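Local coordinates for protein 4-hydroxythreonine-4-phosphate dehydrogenase (Legionella pneumophila subsp. pneumophila, PDB 6XMY) that probably catalyses the NAD(P)-dependent oxidation of 4-(phosphooxy)-L-threonine, a step in the biosynthesis of pyridoxine 5'-phosphate, using a divalent metal ion, at residues L118-V123 and I292-V297; A20-D25 and V297-A302. One frame throughout, in Å; residues are numbered along the deposited sequence.

Overall arrangement
In this dehydrogenase the parallel strand pair of interaction 1 leads into loops that contact NAD, an example of strand ends supplying a cofactor site. Interaction 1 joins the strands and meets the nicotinamide end of NAD and a sulfate ion; interaction 2 ties the loop that follows the second strand to residues 20-25 and meets the adenine, the adenosine-side phosphate and the nicotinamide ribose, and also touches the nicotinamide ring. Their centres lie about 12 Å apart, and Val297 belongs to both. They also touch directly, with Pro122 CG 3.2 Å from Gly300 O. The zinc ion lies about 9 Å from the side chain of Ser296.

Interaction 1: residues L118-V123 and I292-V297; sequences LVTAPV and IIRTSV. With NAD (nicotinamide-adenine-dinucleotide), chain B; SO4 (sulfate ion), chain C.
The hydroxyl oxygen of Thr120 receives two N-H groups from Arg294: NH2 reaches OG1 at 2.8 Å, with OG1 almost in the guanidinium plane, while NE adds a longer, weak bond to the same atom. Ser296 OG lies 2.9 Å from Thr120 OG1, so the hydroxyl stands amid three polar groups. A first torsion of 59° turns OG1 of Thr120 to the side where the arginine passes. The Arg294 chain bends at chi2 (-101°), the two side chains cross at about a right angle, and the guanidinium presents a further edge to the sulfate; NH1 and NH2 both bond sulfate O1, NH2 at 2.9 Å. NH1 also bonds Thr287 OG1. Arg294 is predicted to bind substrate, as are Thr139, His138 and Asn285, which also bond the sulfate, so this ion may mark where the substrate phosphate sits.

Beneath these side chains the backbones run parallel. Leu118 N bonds Ile293 O, and Leu118 O accepts from Thr295 N at 2.9 Å; Thr120 N then bonds Thr295 O. The last bond, Val297 N to Thr120 O, is weak at 3.4 Å; beside it Pro122 CD packs on Val297 CG2. Beyond that point Val123 N holds the nicotinamide carboxamide oxygen O7N at 3.0 Å, and Ser296 OG takes a weak bond from the amide N7N.

Strand 117-120 is flanked by 12-15, and 294-297 by the antiparallel 284-288. Helix 138-145 covers the face bearing Leu118 and Arg294; helix 314-328 covers that of Val119 and Thr295, whose hydroxyl bonds Ala319 O.

Interaction 2: residues A20-D25 and V297-A302; sequences AGIGPD and VDHGTA. With NAD (nicotinamide-adenine-dinucleotide), chain B.
Ile22 threads its side chain between a backbone carbonyl and the cofactor. Its CB lies 3.9 Å from Thr301 O, and CG1 comes closer to that oxygen, at 3.4 Å. The other branch, CG2, rests against Ala302 O. With chi1 at 58° tucking CG1 over the residue's own backbone and the chain then extended, CD1 reaches three groups: the His299 ring at CE1, 3.5 Å away, the methyl of Ala302, and the adenine amino nitrogen N6A. Thr301 O also accepts the peptide N-H of Ile22 at 3.0 Å, so the same oxygen takes the backbone bond while the base of the isoleucine side chain packs against it. Gly21 lies against this oxygen through its CA.

The imidazole is held by a bond in its plane and by contacts over both faces. His299 ND1 donates to Gly300 O at 2.9 Å, in the ring plane and on a lone pair of the carbonyl, which holds the ring's rotation. Val297 CB lies over one face, and NAD N6A over the opposite one, offset toward the rim.

The loop then turns its peptide N-H groups to NAD. Gly300 N bonds the phosphate oxygen O2A at 2.8 Å, Ala302 N bonds O1A at 3.1 Å, and Thr301 N reaches O4D of the nicotinamide ribose. Three successive backbone amides gripping one phosphate of the pyrophosphate and the nicotinamide ribose, beside a histidine lying against the adenine, make this loop part of the NAD pocket of a PdxA-family dehydrogenase, where Glu304 and Asn312 add further bonds.

Interaction 1: residues L118-V123 and I292-V297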
loop_
_atom_site.group_PDB
_atom_site.type_symbol
_atom_site.label_atom_id
_atom_site.label_comp_id
_atom_site.label_asym_id
_atom_site.label_seq_id
_atom_site.Cartn_x
_atom_site.Cartn_y
_atom_site.Cartn_z
ATOM N N LEU A 118 -6.472 7.894 -2.808
ATOM C CA LEU A 118 -5.295 8.286 -2.045
ATOM C C LEU A 118 -4.131 7.383 -2.429
ATOM O O LEU A 118 -4.283 6.159 -2.499
ATOM C CB LEU A 118 -5.575 8.144 -0.545
ATOM C CG LEU A 118 -4.463 8.598 0.401
ATOM C CD1 LEU A 118 -4.194 10.093 0.251
ATOM C CD2 LEU A 118 -4.836 8.267 1.829
ATOM N N VAL A 119 -2.978 7.985 -2.687
ATOM C CA VAL A 119 -1.739 7.252 -2.946
ATOM C C VAL A 119 -0.735 7.706 -1.902
ATOM O O VAL A 119 -0.566 8.906 -1.689
ATOM C CB VAL A 119 -1.204 7.529 -4.362
ATOM C CG1 VAL A 119 0.018 6.644 -4.671
ATOM C CG2 VAL A 119 -2.309 7.329 -5.407
ATOM N N THR A 120 -0.066 6.757 -1.257
ATOM C CA THR A 120 0.848 7.078 -0.167
ATOM C C THR A 120 2.301 6.857 -0.565
ATOM O O THR A 120 2.701 5.737 -0.914
ATOM C CB THR A 120 0.520 6.289 1.100
ATOM O OG1 THR A 120 0.606 4.892 0.820
ATOM C CG2 THR A 120 -0.877 6.597 1.577
ATOM N N ALA A 121 3.094 7.912 -0.446
ATOM C CA ALA A 121 4.539 7.799 -0.455
ATOM C C ALA A 121 4.973 7.202 0.888
ATOM O O ALA A 121 4.179 7.122 1.825
ATOM C CB ALA A 121 5.151 9.181 -0.713
ATOM N N PRO A 122 6.223 6.751 1.020
ATOM C CA PRO A 122 6.575 5.975 2.214
ATOM C C PRO A 122 6.723 6.843 3.457
ATOM O O PRO A 122 7.094 8.017 3.382
ATOM C CB PRO A 122 7.912 5.327 1.838
ATOM C CG PRO A 122 8.497 6.243 0.801
ATOM C CD PRO A 122 7.322 6.788 0.035
ATOM N N VAL A 123 6.402 6.245 4.608
ATOM C CA VAL A 123 6.600 6.860 5.914
ATOM C C VAL A 123 7.568 6.004 6.718
ATOM O O VAL A 123 7.726 4.809 6.478
ATOM C CB VAL A 123 5.280 7.073 6.687
ATOM C CG1 VAL A 123 4.314 7.916 5.873
ATOM C CG2 VAL A 123 4.658 5.744 7.049
ATOM N N ILE A 292 -12.604 4.032 0.638
ATOM C CA ILE A 292 -11.853 4.782 -0.355
ATOM C C ILE A 292 -10.864 3.839 -1.027
ATOM O O ILE A 292 -10.553 2.756 -0.524
ATOM C CB ILE A 292 -11.098 5.986 0.252
ATOM C CG1 ILE A 292 -10.044 5.502 1.263
ATOM C CG2 ILE A 292 -12.079 6.986 0.881
ATOM C CD1 ILE A 292 -8.958 6.529 1.587
ATOM N N ILE A 293 -10.366 4.279 -2.181
ATOM C CA ILE A 293 -9.250 3.624 -2.849
ATOM C C ILE A 293 -7.970 4.162 -2.230
ATOM O O ILE A 293 -7.792 5.380 -2.112
ATOM C CB ILE A 293 -9.274 3.932 -4.352
ATOM C CG1 ILE A 293 -10.549 3.396 -5.001
ATOM C CG2 ILE A 293 -8.013 3.417 -5.018
ATOM C CD1 ILE A 293 -10.877 4.085 -6.300
ATOM N N ARG A 294 -7.081 3.260 -1.818
ATOM C CA ARG A 294 -5.767 3.665 -1.334
ATOM C C ARG A 294 -4.722 2.715 -1.888
ATOM O O ARG A 294 -4.792 1.505 -1.646
ATOM C CB ARG A 294 -5.694 3.699 0.196
ATOM C CG ARG A 294 -4.301 4.070 0.715
ATOM C CD ARG A 294 -3.537 2.837 1.171
ATOM N NE ARG A 294 -2.126 3.119 1.447
ATOM C CZ ARG A 294 -1.338 2.350 2.198
ATOM N NH1 ARG A 294 -1.828 1.268 2.787
ATOM N NH2 ARG A 294 -0.064 2.678 2.383
ATOM N N THR A 295 -3.759 3.260 -2.625
ATOM C CA THR A 295 -2.593 2.515 -3.077
ATOM C C THR A 295 -1.341 3.136 -2.475
ATOM O O THR A 295 -1.376 4.198 -1.841
ATOM C CB THR A 295 -2.489 2.501 -4.607
ATOM O OG1 THR A 295 -2.305 3.840 -5.080
ATOM C CG2 THR A 295 -3.744 1.908 -5.224
ATOM N N SER A 296 -0.217 2.466 -2.715
ATOM C CA SER A 296 1.027 2.827 -2.058
ATOM C C SER A 296 2.201 2.287 -2.854
ATOM O O SER A 296 2.092 1.275 -3.562
ATOM C CB SER A 296 1.050 2.251 -0.646
ATOM O OG SER A 296 2.240 2.606 0.030
ATOM N N VAL A 297 3.349 2.951 -2.675
ATOM C CA VAL A 297 4.606 2.350 -3.087
ATOM C C VAL A 297 4.823 1.057 -2.315
ATOM O O VAL A 297 4.242 0.829 -1.248
ATOM C CB VAL A 297 5.783 3.307 -2.857
ATOM C CG1 VAL A 297 5.670 4.518 -3.766
ATOM C CG2 VAL A 297 5.879 3.697 -1.382
HETATM P PA NAD B . 13.335 0.639 2.268
HETATM O O1A NAD B . 13.502 2.045 2.808
HETATM O O2A NAD B . 12.616 0.200 1.010
HETATM O O5B NAD B . 14.992 0.267 1.984
HETATM C C5B NAD B . 15.150 -1.036 1.473
HETATM C C4B NAD B . 16.180 -1.027 0.329
HETATM O O4B NAD B . 15.509 -0.614 -0.885
HETATM C C3B NAD B . 17.285 0.021 0.641
HETATM O O3B NAD B . 18.486 -0.539 0.139
HETATM C C2B NAD B . 16.794 1.265 -0.156
HETATM O O2B NAD B . 17.840 2.083 -0.593
HETATM C C1B NAD B . 16.142 0.569 -1.391
HETATM N N9A NAD B . 15.037 1.333 -1.961
HETATM C C8A NAD B . 13.774 1.628 -1.418
HETATM N N7A NAD B . 13.019 2.330 -2.246
HETATM C C5A NAD B . 13.792 2.496 -3.387
HETATM C C6A NAD B . 13.556 3.150 -4.613
HETATM N N6A NAD B . 12.361 3.753 -4.843
HETATM N N1A NAD B . 14.521 3.161 -5.581
HETATM C C2A NAD B . 15.699 2.526 -5.297
HETATM N N3A NAD B . 16.070 1.870 -4.182
HETATM C C4A NAD B . 15.070 1.877 -3.234
HETATM O O3 NAD B . 12.714 -0.180 3.521
HETATM P PN NAD B . 13.381 -0.540 4.913
HETATM O O1N NAD B . 12.929 -1.890 5.414
HETATM O O2N NAD B . 14.754 0.040 4.990
HETATM O O5D NAD B . 12.488 0.484 6.055
HETATM C C5D NAD B . 12.730 1.848 5.941
HETATM C C4D NAD B . 11.518 2.567 6.535
HETATM O O4D NAD B . 10.465 2.548 5.537
HETATM C C3D NAD B . 10.964 1.783 7.775
HETATM O O3D NAD B . 10.496 2.755 8.665
HETATM C C2D NAD B . 9.793 0.972 7.176
HETATM O O2D NAD B . 8.740 0.716 8.062
HETATM C C1D NAD B . 9.294 2.051 6.174
HETATM N N1N NAD B . 8.442 1.455 5.089
HETATM C C2N NAD B . 7.312 2.159 4.771
HETATM C C3N NAD B . 6.453 1.694 3.772
HETATM C C7N NAD B . 5.269 2.542 3.500
HETATM O O7N NAD B . 5.102 3.610 4.093
HETATM N N7N NAD B . 4.389 2.088 2.539
HETATM C C4N NAD B . 6.750 0.499 3.091
HETATM C C5N NAD B . 7.925 -0.193 3.434
HETATM C C6N NAD B . 8.771 0.293 4.452
HETATM S S SO4 C . 1.544 0.141 5.156
HETATM O O1 SO4 C . 0.788 0.390 3.930
HETATM O O2 SO4 C . 2.056 1.409 5.666
HETATM O O3 SO4 C . 0.632 -0.420 6.151
HETATM O O4 SO4 C . 2.681 -0.770 4.944
#

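Interaction 2: residues A20-D25 and V297-A302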
loop_
_atom_site.group_PDB
_atom_site.type_symbol
_atom_site.label_atom_id
_atom_site.label_comp_id
_atom_site.label_asym_id
_atom_site.label_seq_id
_atom_site.Cartn_x
_atom_site.Cartn_y
_atom_site.Cartn_z
ATOM N N ALA A 20 11.839 13.642 5.256
ATOM C CA ALA A 20 13.282 13.475 5.129
ATOM C C ALA A 20 13.656 12.346 4.178
ATOM O O ALA A 20 14.838 12.217 3.834
ATOM C CB ALA A 20 13.906 13.206 6.503
ATOM N N GLY A 21 12.691 11.529 3.768
ATOM C CA GLY A 21 12.920 10.416 2.879
ATOM C C GLY A 21 12.620 10.755 1.434
ATOM O O GLY A 21 12.494 11.923 1.050
ATOM N N ILE A 22 12.476 9.707 0.615
ATOM C CA ILE A 22 12.322 9.905 -0.825
ATOM C C ILE A 22 10.892 10.218 -1.247
ATOM O O ILE A 22 10.659 10.470 -2.436
ATOM C CB ILE A 22 12.857 8.724 -1.665
ATOM C CG1 ILE A 22 12.165 7.406 -1.280
ATOM C CG2 ILE A 22 14.382 8.657 -1.578
ATOM C CD1 ILE A 22 12.460 6.269 -2.255
ATOM N N GLY A 23 9.929 10.198 -0.326
ATOM C CA GLY A 23 8.552 10.508 -0.658
ATOM C C GLY A 23 8.398 11.814 -1.423
ATOM O O GLY A 23 7.777 11.854 -2.493
ATOM N N PRO A 24 8.942 12.917 -0.886
ATOM C CA PRO A 24 8.894 14.178 -1.648
ATOM C C PRO A 24 9.525 14.052 -3.024
ATOM O O PRO A 24 8.938 14.516 -4.011
ATOM C CB PRO A 24 9.643 15.160 -0.736
ATOM C CG PRO A 24 9.378 14.635 0.649
ATOM C CD PRO A 24 9.434 13.127 0.492
ATOM N N ASP A 25 10.694 13.397 -3.114
ATOM C CA ASP A 25 11.354 13.211 -4.404
ATOM C C ASP A 25 10.430 12.506 -5.385
ATOM O O ASP A 25 10.369 12.871 -6.565
ATOM C CB ASP A 25 12.626 12.366 -4.244
ATOM C CG ASP A 25 13.585 12.902 -3.195
ATOM O OD1 ASP A 25 13.143 13.313 -2.109
ATOM O OD2 ASP A 25 14.812 12.861 -3.440
ATOM N N VAL A 297 3.349 2.951 -2.675
ATOM C CA VAL A 297 4.606 2.350 -3.087
ATOM C C VAL A 297 4.823 1.057 -2.315
ATOM O O VAL A 297 4.242 0.829 -1.248
ATOM C CB VAL A 297 5.783 3.307 -2.857
ATOM C CG1 VAL A 297 5.670 4.518 -3.766
ATOM C CG2 VAL A 297 5.879 3.697 -1.382
ATOM N N ASP A 298 5.682 0.197 -2.867
ATOM C CA ASP A 298 6.040 -1.074 -2.245
ATOM C C ASP A 298 7.407 -1.016 -1.575
ATOM O O ASP A 298 8.089 -2.040 -1.452
ATOM C CB ASP A 298 5.992 -2.218 -3.258
ATOM C CG ASP A 298 7.171 -2.204 -4.199
ATOM O OD1 ASP A 298 7.761 -1.124 -4.407
ATOM O OD2 ASP A 298 7.533 -3.286 -4.712
ATOM N N HIS A 299 7.827 0.165 -1.144
ATOM C CA HIS A 299 9.151 0.344 -0.578
ATOM C C HIS A 299 9.071 1.387 0.519
ATOM O O HIS A 299 8.046 2.048 0.708
ATOM C CB HIS A 299 10.165 0.747 -1.650
ATOM C CG HIS A 299 9.829 2.033 -2.340
ATOM N ND1 HIS A 299 9.945 3.260 -1.721
ATOM C CD2 HIS A 299 9.389 2.284 -3.599
ATOM C CE1 HIS A 299 9.587 4.211 -2.565
ATOM N NE2 HIS A 299 9.244 3.648 -3.712
ATOM N N GLY A 300 10.179 1.548 1.224
ATOM C CA GLY A 300 10.269 2.445 2.350
ATOM C C GLY A 300 10.885 3.782 2.008
ATOM O O GLY A 300 10.963 4.190 0.840
ATOM N N THR A 301 11.357 4.464 3.057
ATOM C CA THR A 301 11.752 5.859 2.977
ATOM C C THR A 301 13.096 6.069 2.303
ATOM O O THR A 301 13.379 7.188 1.875
ATOM C CB THR A 301 11.765 6.474 4.383
ATOM O OG1 THR A 301 12.450 5.601 5.297
ATOM C CG2 THR A 301 10.353 6.679 4.875
ATOM N N ALA A 302 13.944 5.045 2.239
ATOM C CA ALA A 302 15.255 5.142 1.591
ATOM C C ALA A 302 15.962 6.464 1.925
ATOM O O ALA A 302 16.357 7.228 1.046
ATOM C CB ALA A 302 15.138 4.919 0.082
HETATM P PA NAD B . 13.335 0.639 2.268
HETATM O O1A NAD B . 13.502 2.045 2.808
HETATM O O2A NAD B . 12.616 0.200 1.010
HETATM O O5B NAD B . 14.992 0.267 1.984
HETATM C C5B NAD B . 15.150 -1.036 1.473
HETATM C C4B NAD B . 16.180 -1.027 0.329
HETATM O O4B NAD B . 15.509 -0.614 -0.885
HETATM C C3B NAD B . 17.285 0.021 0.641
HETATM O O3B NAD B . 18.486 -0.539 0.139
HETATM C C2B NAD B . 16.794 1.265 -0.156
HETATM O O2B NAD B . 17.840 2.083 -0.593
HETATM C C1B NAD B . 16.142 0.569 -1.391
HETATM N N9A NAD B . 15.037 1.333 -1.961
HETATM C C8A NAD B . 13.774 1.628 -1.418
HETATM N N7A NAD B . 13.019 2.330 -2.246
HETATM C C5A NAD B . 13.792 2.496 -3.387
HETATM C C6A NAD B . 13.556 3.150 -4.613
HETATM N N6A NAD B . 12.361 3.753 -4.843
HETATM N N1A NAD B . 14.521 3.161 -5.581
HETATM C C2A NAD B . 15.699 2.526 -5.297
HETATM N N3A NAD B . 16.070 1.870 -4.182
HETATM C C4A NAD B . 15.070 1.877 -3.234
HETATM O O3 NAD B . 12.714 -0.180 3.521
HETATM P PN NAD B . 13.381 -0.540 4.913
HETATM O O1N NAD B . 12.929 -1.890 5.414
HETATM O O2N NAD B . 14.754 0.040 4.990
HETATM O O5D NAD B . 12.488 0.484 6.055
HETATM C C5D NAD B . 12.730 1.848 5.941
HETATM C C4D NAD B . 11.518 2.567 6.535
HETATM O O4D NAD B . 10.465 2.548 5.537
HETATM C C3D NAD B . 10.964 1.783 7.775
HETATM O O3D NAD B . 10.496 2.755 8.665
HETATM C C2D NAD B . 9.793 0.972 7.176
HETATM O O2D NAD B . 8.740 0.716 8.062
HETATM C C1D NAD B . 9.294 2.051 6.174
HETATM N N1N NAD B . 8.442 1.455 5.089
HETATM C C2N NAD B . 7.312 2.159 4.771
HETATM C C3N NAD B . 6.453 1.694 3.772
HETATM C C7N NAD B . 5.269 2.542 3.500
HETATM O O7N NAD B . 5.102 3.610 4.093
HETATM N N7N NAD B . 4.389 2.088 2.539
HETATM C C4N NAD B . 6.750 0.499 3.091
HETATM C C5N NAD B . 7.925 -0.193 3.434
HETATM C C6N NAD B . 8.771 0.293 4.452
#